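Local structure of UlvanLyase-PL25 (Pseudoalteromonas sp. PLSV, 5UAS) at residues G117-Q122 and T133-N138; K127-N132 and F179-H184; G162-A167 and S220-A225. The protein cleaves ulvan, the sulfated rhamnose and uronic acid polysaccharide of green seaweed cell walls, as a beta-propeller lyase of polysaccharide lyase family 25. One frame throughout, in Å; residues are numbered along the deposited sequence.

Contact 1: residues G117-Q122 and T133-N138. With 83Y (3-O-sulfo-alpha-L-rhamnopyranose), chain C; BDP (beta-D-glucopyranuronic acid), chain B.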
loop_
_atom_site.group_PDB
_atom_site.type_symbol
_atom_site.label_atom_id
_atom_site.label_comp_id
_atom_site.label_asym_id
_atom_site.label_seq_id
_atom_site.Cartn_x
_atom_site.Cartn_y
_atom_site.Cartn_z
ATOM N N GLY A 117 6.400 1.917 11.346
ATOM C CA GLY A 117 6.489 1.336 12.672
ATOM C C GLY A 117 5.174 1.035 13.375
ATOM O O GLY A 117 5.184 0.381 14.442
ATOM N N GLY A 118 4.040 1.451 12.819
ATOM C CA GLY A 118 2.776 1.328 13.537
ATOM C C GLY A 118 2.016 0.057 13.180
ATOM O O GLY A 118 1.947 -0.347 12.010
ATOM N N HIS A 119 1.491 -0.587 14.212
ATOM C CA HIS A 119 0.465 -1.615 14.080
ATOM C C HIS A 119 -0.584 -1.368 15.155
ATOM O O HIS A 119 -1.053 -2.289 15.843
ATOM C CB HIS A 119 1.053 -3.029 14.162
ATOM C CG HIS A 119 0.126 -4.079 13.632
ATOM N ND1 HIS A 119 0.466 -5.410 13.590
ATOM C CD2 HIS A 119 -1.122 -3.990 13.101
ATOM C CE1 HIS A 119 -0.534 -6.109 13.077
ATOM N NE2 HIS A 119 -1.509 -5.270 12.760
ATOM N N GLY A 120 -0.943 -0.102 15.294
ATOM C CA GLY A 120 -2.123 0.316 16.045
ATOM C C GLY A 120 -1.816 0.819 17.437
ATOM O O GLY A 120 -2.749 1.109 18.186
ATOM N N GLY A 121 -0.537 0.894 17.823
ATOM C CA GLY A 121 -0.174 1.377 19.148
ATOM C C GLY A 121 -0.451 0.330 20.212
ATOM O O GLY A 121 -0.746 -0.827 19.928
ATOM N N GLN A 122 -0.389 0.777 21.463
ATOM C CA GLN A 122 -0.639 -0.081 22.610
ATOM C C GLN A 122 -1.070 0.811 23.767
ATOM O O GLN A 122 -1.040 2.039 23.664
ATOM C CB GLN A 122 0.600 -0.923 22.988
ATOM C CG GLN A 122 1.876 -0.108 23.275
ATOM C CD GLN A 122 2.896 -0.143 22.106
ATOM O OE1 GLN A 122 3.261 -1.222 21.619
ATOM N NE2 GLN A 122 3.366 1.039 21.671
ATOM N N THR A 133 -6.262 -1.210 19.845
ATOM C CA THR A 133 -4.800 -1.181 19.726
ATOM C C THR A 133 -4.275 -2.590 19.523
ATOM O O THR A 133 -5.007 -3.582 19.585
ATOM C CB THR A 133 -4.132 -0.553 20.965
ATOM O OG1 THR A 133 -4.396 -1.361 22.121
ATOM C CG2 THR A 133 -4.652 0.843 21.222
ATOM N N HIS A 134 -2.974 -2.674 19.256
ATOM C CA HIS A 134 -2.341 -3.979 19.169
ATOM C C HIS A 134 -0.919 -3.819 19.684
ATOM O O HIS A 134 -0.702 -3.925 20.892
ATOM C CB HIS A 134 -2.403 -4.523 17.734
ATOM C CG HIS A 134 -1.839 -5.911 17.601
ATOM N ND1 HIS A 134 -2.121 -6.917 18.499
ATOM C CD2 HIS A 134 -1.003 -6.450 16.685
ATOM C CE1 HIS A 134 -1.480 -8.017 18.146
ATOM N NE2 HIS A 134 -0.801 -7.763 17.043
ATOM N N HIS A 135 0.047 -3.538 18.817
ATOM C CA HIS A 135 1.360 -3.103 19.305
ATOM C C HIS A 135 2.045 -2.225 18.273
ATOM O O HIS A 135 1.681 -2.214 17.103
ATOM C CB HIS A 135 2.297 -4.270 19.679
ATOM C CG HIS A 135 2.352 -5.373 18.675
ATOM N ND1 HIS A 135 2.095 -6.685 19.009
ATOM C CD2 HIS A 135 2.647 -5.372 17.351
ATOM C CE1 HIS A 135 2.233 -7.445 17.936
ATOM N NE2 HIS A 135 2.567 -6.674 16.917
ATOM N N GLY A 136 3.044 -1.468 18.737
ATOM C CA GLY A 136 3.864 -0.680 17.841
ATOM C C GLY A 136 3.280 0.684 17.572
ATOM O O GLY A 136 2.292 0.817 16.847
ATOM N N ALA A 137 3.917 1.709 18.128
ATOM C CA ALA A 137 3.467 3.072 17.904
ATOM C C ALA A 137 3.866 3.530 16.505
ATOM O O ALA A 137 5.003 3.321 16.061
ATOM C CB ALA A 137 4.049 3.993 18.980
ATOM N N ASN A 138 2.910 4.123 15.802
ATOM C CA ASN A 138 3.145 4.663 14.474
ATOM C C ASN A 138 4.020 5.914 14.560
ATOM O O ASN A 138 3.778 6.801 15.391
ATOM C CB ASN A 138 1.804 4.992 13.806
ATOM C CG ASN A 138 1.872 4.953 12.284
ATOM O OD1 ASN A 138 2.583 4.128 11.700
ATOM N ND2 ASN A 138 1.101 5.829 11.628
HETATM C C1 83Y C . -5.357 -9.303 16.381
HETATM C C2 83Y C . -4.851 -10.471 15.547
HETATM C C3 83Y C . -4.910 -10.134 14.067
HETATM C C4 83Y C . -4.062 -8.894 13.793
HETATM C C5 83Y C . -4.655 -7.771 14.652
HETATM C C6 83Y C . -3.928 -6.448 14.497
HETATM O O1 83Y C . -6.755 -9.104 16.131
HETATM O O1S 83Y C . -4.909 -12.960 11.546
HETATM O O2 83Y C . -3.510 -10.794 15.919
HETATM O O2S 83Y C . -6.564 -12.685 13.295
HETATM O O3 83Y C . -4.516 -11.266 13.291
HETATM O O3S 83Y C . -6.305 -11.001 11.584
HETATM O O5 83Y C . -4.615 -8.123 16.046
HETATM S S 83Y C . -5.586 -11.979 12.433
HETATM O O4 83Y C . -4.121 -8.564 12.396
HETATM C C1 BDP B . -2.926 -8.839 11.631
HETATM C C2 BDP B . -3.246 -9.875 10.529
HETATM C C3 BDP B . -4.135 -9.184 9.543
HETATM C C4 BDP B . -3.524 -7.944 9.003
HETATM C C5 BDP B . -3.146 -7.026 10.097
HETATM C C6 BDP B . -4.205 -5.983 10.592
HETATM O O2 BDP B . -2.019 -10.323 9.940
HETATM O O3 BDP B . -5.470 -8.994 10.040
HETATM O O4 BDP B . -2.500 -8.018 7.993
HETATM O O5 BDP B . -2.398 -7.582 11.130
HETATM O O6A BDP B . -5.179 -5.687 9.891
HETATM O O6B BDP B . -4.034 -5.420 11.687
HETATM O O HOH W 1 2.084 1.598 10.167
#
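The two ends of the long loop between strands 112-116 and 139-143 of the beta-propeller close on each other, and His119 and His134 carry the pair into the glycan pocket. The edge of His134 points at the face of His119 in a T-shaped pair, centroids 4.9 Å apart and planes at 81°, with CD2 of His134 over that face. CG of His119 stands anti to its own N (chi1 -163°), which sends the ring out to the sugars: NE2 donates to O6B of the glucuronate at 2.7 Å, while ND1 is bonded to Asp97, a carboxylate that also takes NE2 of His135. The face of His134 turned from His135 lies under the rhamnose, O5 over its centre and C6 3.7 Å from CD2.

Behind the rings the backbones interlock. Gly136 O accepts from His119 N (3.1 Å) and Gly121 N (3.0 Å), which come from opposite faces of its plane, and His134 N bonds to Gly121 O. Gln122, bent at chi2, brings OE1 to Gly136 N at 2.9 Å in a nearly straight bond, the donor above the carbonyl plane, while NE2 bonds to Asn125. Glycine suits position 136, where a side chain would strike Gly117 O.

With one nitrogen on Asp97 and the other on the sugar carboxylate, the His119 ring is fixed in its rotation; the aspartate probably polarises it, favouring its grip on the uronate.

Contact 2: residues K127-N132 and F179-H184. With ZN (zinc ion), chain E; BDP (beta-D-glucopyranuronic acid), chain B; 83Y (3-O-sulfo-alpha-L-rhamnopyranose), chain C.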
loop_
_atom_site.group_PDB
_atom_site.type_symbol
_atom_site.label_atom_id
_atom_site.label_comp_id
_atom_site.label_asym_id
_atom_site.label_seq_id
_atom_site.Cartn_x
_atom_site.Cartn_y
_atom_site.Cartn_z
ATOM N N LYS A 127 -5.278 6.101 25.661
ATOM C CA LYS A 127 -6.548 5.497 25.293
ATOM C C LYS A 127 -6.859 5.929 23.871
ATOM O O LYS A 127 -6.956 7.126 23.590
ATOM C CB LYS A 127 -7.654 5.912 26.261
ATOM C CG LYS A 127 -9.041 5.737 25.683
ATOM C CD LYS A 127 -9.455 4.297 25.605
ATOM C CE LYS A 127 -10.905 4.210 25.121
ATOM N NZ LYS A 127 -11.331 2.809 24.859
ATOM N N ASN A 128 -6.938 4.968 22.973
ATOM C CA ASN A 128 -7.186 5.268 21.572
ATOM C C ASN A 128 -8.650 5.683 21.422
ATOM O O ASN A 128 -9.541 4.851 21.648
ATOM C CB ASN A 128 -6.858 4.037 20.735
ATOM C CG ASN A 128 -7.122 4.237 19.275
ATOM O OD1 ASN A 128 -7.571 5.299 18.864
ATOM N ND2 ASN A 128 -6.807 3.214 18.460
ATOM N N PRO A 129 -8.950 6.932 21.051
ATOM C CA PRO A 129 -10.354 7.381 21.016
ATOM C C PRO A 129 -11.121 6.920 19.796
ATOM O O PRO A 129 -12.360 7.017 19.796
ATOM C CB PRO A 129 -10.220 8.916 21.009
ATOM C CG PRO A 129 -8.933 9.143 20.287
ATOM C CD PRO A 129 -8.017 8.033 20.746
ATOM N N LEU A 130 -10.438 6.418 18.766
ATOM C CA LEU A 130 -11.077 6.097 17.493
ATOM C C LEU A 130 -10.873 4.647 17.091
ATOM O O LEU A 130 -11.110 4.291 15.934
ATOM C CB LEU A 130 -10.579 7.023 16.384
ATOM C CG LEU A 130 -11.045 8.477 16.477
ATOM C CD1 LEU A 130 -10.382 9.328 15.414
ATOM C CD2 LEU A 130 -12.607 8.592 16.434
ATOM N N GLY A 131 -10.460 3.794 18.017
ATOM C CA GLY A 131 -10.345 2.387 17.686
ATOM C C GLY A 131 -9.678 1.624 18.809
ATOM O O GLY A 131 -9.574 2.120 19.941
ATOM N N ASN A 132 -9.230 0.410 18.472
ATOM C CA ASN A 132 -8.534 -0.465 19.405
ATOM C C ASN A 132 -7.039 -0.432 19.091
ATOM O O ASN A 132 -6.590 0.318 18.227
ATOM C CB ASN A 132 -9.110 -1.892 19.347
ATOM C CG ASN A 132 -8.762 -2.640 18.031
ATOM O OD1 ASN A 132 -8.541 -2.032 16.986
ATOM N ND2 ASN A 132 -8.748 -3.976 18.099
ATOM N N PHE A 179 -4.487 6.672 7.244
ATOM C CA PHE A 179 -4.163 5.442 7.965
ATOM C C PHE A 179 -5.392 4.953 8.730
ATOM O O PHE A 179 -6.390 5.670 8.898
ATOM C CB PHE A 179 -2.974 5.650 8.938
ATOM C CG PHE A 179 -3.164 6.789 9.918
ATOM C CD1 PHE A 179 -2.874 8.102 9.547
ATOM C CD2 PHE A 179 -3.653 6.552 11.200
ATOM C CE1 PHE A 179 -3.058 9.167 10.448
ATOM C CE2 PHE A 179 -3.829 7.591 12.116
ATOM C CZ PHE A 179 -3.528 8.918 11.729
ATOM N N ARG A 180 -5.286 3.728 9.235
ATOM C CA ARG A 180 -6.255 3.202 10.186
ATOM C C ARG A 180 -5.838 3.585 11.606
ATOM O O ARG A 180 -4.701 3.319 12.016
ATOM C CB ARG A 180 -6.352 1.694 10.023
ATOM C CG ARG A 180 -7.370 1.068 10.957
ATOM C CD ARG A 180 -7.313 -0.448 10.784
ATOM N NE ARG A 180 -6.047 -0.992 11.293
ATOM C CZ ARG A 180 -5.658 -2.258 11.192
ATOM N NH1 ARG A 180 -6.409 -3.151 10.533
ATOM N NH2 ARG A 180 -4.479 -2.629 11.720
ATOM N N HIS A 181 -6.765 4.195 12.356
ATOM C CA HIS A 181 -6.459 4.800 13.662
ATOM C C HIS A 181 -6.521 3.740 14.766
ATOM O O HIS A 181 -7.315 3.805 15.710
ATOM C CB HIS A 181 -7.432 5.946 13.923
ATOM C CG HIS A 181 -7.034 6.917 15.006
ATOM N ND1 HIS A 181 -6.945 6.572 16.339
ATOM C CD2 HIS A 181 -6.791 8.251 14.947
ATOM C CE1 HIS A 181 -6.628 7.644 17.053
ATOM N NE2 HIS A 181 -6.536 8.680 16.234
ATOM N N GLY A 182 -5.653 2.741 14.624
ATOM C CA GLY A 182 -5.581 1.632 15.568
ATOM C C GLY A 182 -5.460 0.295 14.853
ATOM O O GLY A 182 -4.938 0.212 13.727
ATOM N N ALA A 183 -5.904 -0.768 15.526
ATOM C CA ALA A 183 -5.887 -2.115 14.945
ATOM C C ALA A 183 -7.216 -2.362 14.231
ATOM O O ALA A 183 -7.808 -1.402 13.737
ATOM C CB ALA A 183 -5.591 -3.160 16.025
ATOM N N HIS A 184 -7.704 -3.611 14.151
ATOM C CA HIS A 184 -8.854 -3.875 13.272
ATOM C C HIS A 184 -10.046 -2.988 13.588
ATOM O O HIS A 184 -10.787 -2.572 12.683
ATOM C CB HIS A 184 -9.321 -5.316 13.404
ATOM C CG HIS A 184 -8.431 -6.306 12.747
ATOM N ND1 HIS A 184 -8.879 -7.550 12.363
ATOM C CD2 HIS A 184 -7.122 -6.254 12.421
ATOM C CE1 HIS A 184 -7.884 -8.214 11.800
ATOM N NE2 HIS A 184 -6.799 -7.460 11.850
HETATM ZN ZN ZN E . -10.738 -8.400 12.539
HETATM C C1 BDP B . -2.926 -8.839 11.631
HETATM C C2 BDP B . -3.246 -9.875 10.529
HETATM C C3 BDP B . -4.135 -9.184 9.543
HETATM C C4 BDP B . -3.524 -7.944 9.003
HETATM C C5 BDP B . -3.146 -7.026 10.097
HETATM C C6 BDP B . -4.205 -5.983 10.592
HETATM O O2 BDP B . -2.019 -10.323 9.940
HETATM O O3 BDP B . -5.470 -8.994 10.040
HETATM O O4 BDP B . -2.500 -8.018 7.993
HETATM O O5 BDP B . -2.398 -7.582 11.130
HETATM O O6A BDP B . -5.179 -5.687 9.891
HETATM O O6B BDP B . -4.034 -5.420 11.687
HETATM C C1 83Y C . -5.357 -9.303 16.381
HETATM C C2 83Y C . -4.851 -10.471 15.547
HETATM C C3 83Y C . -4.910 -10.134 14.067
HETATM C C4 83Y C . -4.062 -8.894 13.793
HETATM C C5 83Y C . -4.655 -7.771 14.652
HETATM C C6 83Y C . -3.928 -6.448 14.497
HETATM O O1 83Y C . -6.755 -9.104 16.131
HETATM O O1S 83Y C . -4.909 -12.960 11.546
HETATM O O2 83Y C . -3.510 -10.794 15.919
HETATM O O2S 83Y C . -6.564 -12.685 13.295
HETATM O O3 83Y C . -4.516 -11.266 13.291
HETATM O O3S 83Y C . -6.305 -11.001 11.584
HETATM O O5 83Y C . -4.615 -8.123 16.046
HETATM S S 83Y C . -5.586 -11.979 12.433
HETATM O O4 83Y C . -4.121 -8.564 12.396
HETATM O O HOH W 2 -7.539 -5.782 15.978
#
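Asn128 and His181 meet through hydrogen bonds at both ends of the asparagine amide, carried across by a CG anti to the backbone N (chi1 178°). ND2 donates to His181 O at 2.9 Å, with the acceptor in the amide plane, and to Asn132 O; OD1 receives Leu130 N, forming an Asx turn, and a weak bond from His181 ND1. Asn132 O takes a second donor, Ala183 N (3.0 Å), from the opposite face of its plane; a side chain on Gly182 would strike this oxygen. Asparagine suits the place because one flat group donates and accepts; an alanine here would probably leave His181 O without this donor and free the 127-132 turn to shift.

Apolar packing is supplied by Leu130 CB, over the face of the His181 ring in a CH-pi contact, 3.9 Å from its centroid.

The ligand is held by Arg180, whose NH1 and NH2 grip O6A and O6B of the glucuronate, the latter at 2.8 Å, and by His184: NE2 donates to rhamnose O4 at 2.9 Å and weakly to glucuronate O3, while ND1 binds the zinc ion with His240, Cys242 and His254. The guanidinium is likely to neutralise the uronate, and zinc keeps the His184 N-H turned to the sugars.

Contact 3: residues G162-A167 and S220-A225; sequences GTYNQA and SWYAWA. With BDP (beta-D-glucopyranuronic acid), chain B.
Tyr164 and Tyr222 bring their rings together at the glycan pocket of the beta-propeller, where strand 165-167 runs beside strand 220-225 at 19° and a closest axis approach of 7.9 Å. That spacing is too wide for backbone pairing, and side chains bridge it. The two tyrosines cross obliquely: CE2 of Tyr164 lies 3.7 Å from CE2 of Tyr222, at the edge of the Tyr222 ring, and the ring planes stand at 68°. Both hydroxyls lie near the same carboxylate oxygen of the glucuronate. Tyr222 OH donates to O6A at 2.6 Å, with that oxygen in the plane of its ring, whereas Tyr164 OH stands 3.2 Å from O6A. Tyr164 is assigned as the proton acceptor of the lyase reaction. Thr163 CG2 covers one face of its ring, and Arg180 touches both tyrosines. Tyrosine suits both positions: a rigid ring packs against its neighbour while carrying a hydroxyl out to the substrate.

Gln166 replaces the missing backbone pairing. Its CG stands anti to the carbonyl carbon (chi1 -51°) and the chain is extended beyond it, so the amide spans the gap and bonds to the backbone of strand 220-225 with both its N-H and its oxygen. Glutamine supplies both donor and acceptor; His43 NE2 also bonds to its OE1, which lies over a face of the Trp224 ring. NE2 donates to Ala223 O at 2.9 Å, nearly straight, the acceptor in the plane of the Gln166 amide but the donor above that of the Ala223 carbonyl, and OE1 accepts from Ala225 N at 2.8 Å.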
loop_
_atom_site.group_PDB
_atom_site.type_symbol
_atom_site.label_atom_id
_atom_site.label_comp_id
_atom_site.label_asym_id
_atom_site.label_seq_id
_atom_site.Cartn_x
_atom_site.Cartn_y
_atom_site.Cartn_z
ATOM N N GLY A 162 -1.850 3.966 14.782
ATOM C CA GLY A 162 -1.883 3.960 13.332
ATOM C C GLY A 162 -1.393 2.653 12.741
ATOM O O GLY A 162 -0.467 2.021 13.279
ATOM N N THR A 163 -2.023 2.254 11.637
ATOM C CA THR A 163 -1.557 1.210 10.737
ATOM C C THR A 163 -1.862 1.676 9.320
ATOM O O THR A 163 -2.895 2.313 9.079
ATOM C CB THR A 163 -2.253 -0.166 10.954
ATOM O OG1 THR A 163 -2.393 -0.475 12.341
ATOM C CG2 THR A 163 -1.427 -1.280 10.310
ATOM N N TYR A 164 -0.970 1.323 8.383
ATOM C CA TYR A 164 -1.149 1.492 6.939
ATOM C C TYR A 164 -1.038 2.931 6.469
ATOM O O TYR A 164 -1.984 3.480 5.887
ATOM C CB TYR A 164 -2.488 0.889 6.465
ATOM C CG TYR A 164 -2.623 -0.571 6.846
ATOM C CD1 TYR A 164 -1.688 -1.495 6.422
ATOM C CD2 TYR A 164 -3.639 -0.996 7.702
ATOM C CE1 TYR A 164 -1.802 -2.849 6.764
ATOM C CE2 TYR A 164 -3.753 -2.336 8.078
ATOM C CZ TYR A 164 -2.820 -3.260 7.591
ATOM O OH TYR A 164 -2.905 -4.588 7.956
ATOM N N ASN A 165 0.137 3.518 6.674
ATOM C CA ASN A 165 0.415 4.888 6.249
ATOM C C ASN A 165 0.362 5.062 4.748
ATOM O O ASN A 165 1.038 4.346 3.998
ATOM C CB ASN A 165 1.799 5.291 6.744
ATOM C CG ASN A 165 1.872 5.296 8.225
ATOM O OD1 ASN A 165 1.050 5.926 8.900
ATOM N ND2 ASN A 165 2.832 4.574 8.758
ATOM N N GLN A 166 -0.370 6.079 4.303
ATOM C CA GLN A 166 -0.416 6.422 2.895
ATOM C C GLN A 166 -0.330 7.928 2.823
ATOM O O GLN A 166 -1.196 8.619 3.362
ATOM C CB GLN A 166 -1.686 5.880 2.240
ATOM C CG GLN A 166 -1.834 4.388 2.580
ATOM C CD GLN A 166 -3.136 3.789 2.101
ATOM O OE1 GLN A 166 -3.532 3.972 0.958
ATOM N NE2 GLN A 166 -3.758 3.010 2.949
ATOM N N ALA A 167 0.733 8.435 2.209
ATOM C CA ALA A 167 1.074 9.851 2.297
ATOM C C ALA A 167 0.892 10.507 0.938
ATOM O O ALA A 167 1.431 10.027 -0.060
ATOM C CB ALA A 167 2.519 10.026 2.783
ATOM N N SER A 220 -15.243 -3.193 9.890
ATOM C CA SER A 220 -13.816 -2.924 9.764
ATOM C C SER A 220 -13.483 -2.750 8.291
ATOM O O SER A 220 -14.192 -3.250 7.413
ATOM C CB SER A 220 -13.002 -4.071 10.396
ATOM O OG SER A 220 -11.608 -3.826 10.415
ATOM N N TRP A 221 -12.365 -2.072 8.024
ATOM C CA TRP A 221 -12.097 -1.632 6.655
ATOM C C TRP A 221 -10.625 -1.702 6.315
ATOM O O TRP A 221 -9.756 -1.623 7.184
ATOM C CB TRP A 221 -12.530 -0.182 6.426
ATOM C CG TRP A 221 -13.948 0.091 6.732
ATOM C CD1 TRP A 221 -14.443 0.637 7.891
ATOM C CD2 TRP A 221 -15.077 -0.101 5.867
ATOM N NE1 TRP A 221 -15.800 0.775 7.804
ATOM C CE2 TRP A 221 -16.221 0.324 6.579
ATOM C CE3 TRP A 221 -15.237 -0.602 4.570
ATOM C CZ2 TRP A 221 -17.523 0.272 6.033
ATOM C CZ3 TRP A 221 -16.509 -0.662 4.030
ATOM C CH2 TRP A 221 -17.651 -0.220 4.762
ATOM N N TYR A 222 -10.361 -1.753 5.016
ATOM C CA TYR A 222 -9.011 -1.538 4.501
ATOM C C TYR A 222 -9.121 -0.627 3.284
ATOM O O TYR A 222 -9.785 -0.978 2.315
ATOM C CB TYR A 222 -8.327 -2.877 4.139
ATOM C CG TYR A 222 -8.070 -3.775 5.329
ATOM C CD1 TYR A 222 -8.998 -4.718 5.723
ATOM C CD2 TYR A 222 -6.871 -3.706 6.038
ATOM C CE1 TYR A 222 -8.764 -5.553 6.826
ATOM C CE2 TYR A 222 -6.630 -4.542 7.137
ATOM C CZ TYR A 222 -7.585 -5.456 7.526
ATOM O OH TYR A 222 -7.390 -6.298 8.610
ATOM N N ALA A 223 -8.433 0.512 3.317
ATOM C CA ALA A 223 -8.507 1.511 2.256
ATOM C C ALA A 223 -7.149 1.682 1.577
ATOM O O ALA A 223 -6.102 1.409 2.160
ATOM C CB ALA A 223 -8.973 2.861 2.832
ATOM N N TRP A 224 -7.192 2.146 0.331
ATOM C CA TRP A 224 -6.029 2.588 -0.420
ATOM C C TRP A 224 -6.388 3.964 -0.956
ATOM O O TRP A 224 -7.367 4.103 -1.706
ATOM C CB TRP A 224 -5.721 1.616 -1.574
ATOM C CG TRP A 224 -4.344 1.769 -2.222
ATOM C CD1 TRP A 224 -3.194 1.088 -1.900
ATOM C CD2 TRP A 224 -3.992 2.658 -3.289
ATOM N NE1 TRP A 224 -2.169 1.497 -2.703
ATOM C CE2 TRP A 224 -2.623 2.464 -3.566
ATOM C CE3 TRP A 224 -4.707 3.594 -4.037
ATOM C CZ2 TRP A 224 -1.973 3.152 -4.558
ATOM C CZ3 TRP A 224 -4.043 4.293 -5.031
ATOM C CH2 TRP A 224 -2.691 4.060 -5.288
ATOM N N ALA A 225 -5.635 4.980 -0.553
ATOM C CA ALA A 225 -5.863 6.335 -1.022
ATOM C C ALA A 225 -4.739 6.750 -1.958
ATOM O O ALA A 225 -3.567 6.461 -1.696
ATOM C CB ALA A 225 -5.965 7.302 0.166
HETATM C C1 BDP B . -2.926 -8.839 11.631
HETATM C C2 BDP B . -3.246 -9.875 10.529
HETATM C C3 BDP B . -4.135 -9.184 9.543
HETATM C C4 BDP B . -3.524 -7.944 9.003
HETATM C C5 BDP B . -3.146 -7.026 10.097
HETATM C C6 BDP B . -4.205 -5.983 10.592
HETATM O O2 BDP B . -2.019 -10.323 9.940
HETATM O O3 BDP B . -5.470 -8.994 10.040
HETATM O O4 BDP B . -2.500 -8.018 7.993
HETATM O O5 BDP B . -2.398 -7.582 11.130
HETATM O O6A BDP B . -5.179 -5.687 9.891
HETATM O O6B BDP B . -4.034 -5.420 11.687
#

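Overall arrangement
All three contacts converge on one glucuronate: His119 from contact 1, Arg180 and, weakly, His184 from contact 2, and Tyr222 from contact 3 each bond to it, and contacts 1 and 2 also touch the neighbouring sulfated rhamnose. The centres of contacts 1 and 2 lie about 9 Å apart, those of contacts 2 and 3 about 11 Å, and those of contacts 1 and 3 about 13 Å. Direct links tie them together: Asn138 ND2 and Asn165 OD1 are 2.7 Å apart, a probable hydrogen bond between contacts 1 and 3, while Arg180 N lies 2.8 Å from Thr163 O, joining contact 2 to contact 3. The side chain of His119 is about 5 Å from that of Tyr164, the assigned proton acceptor.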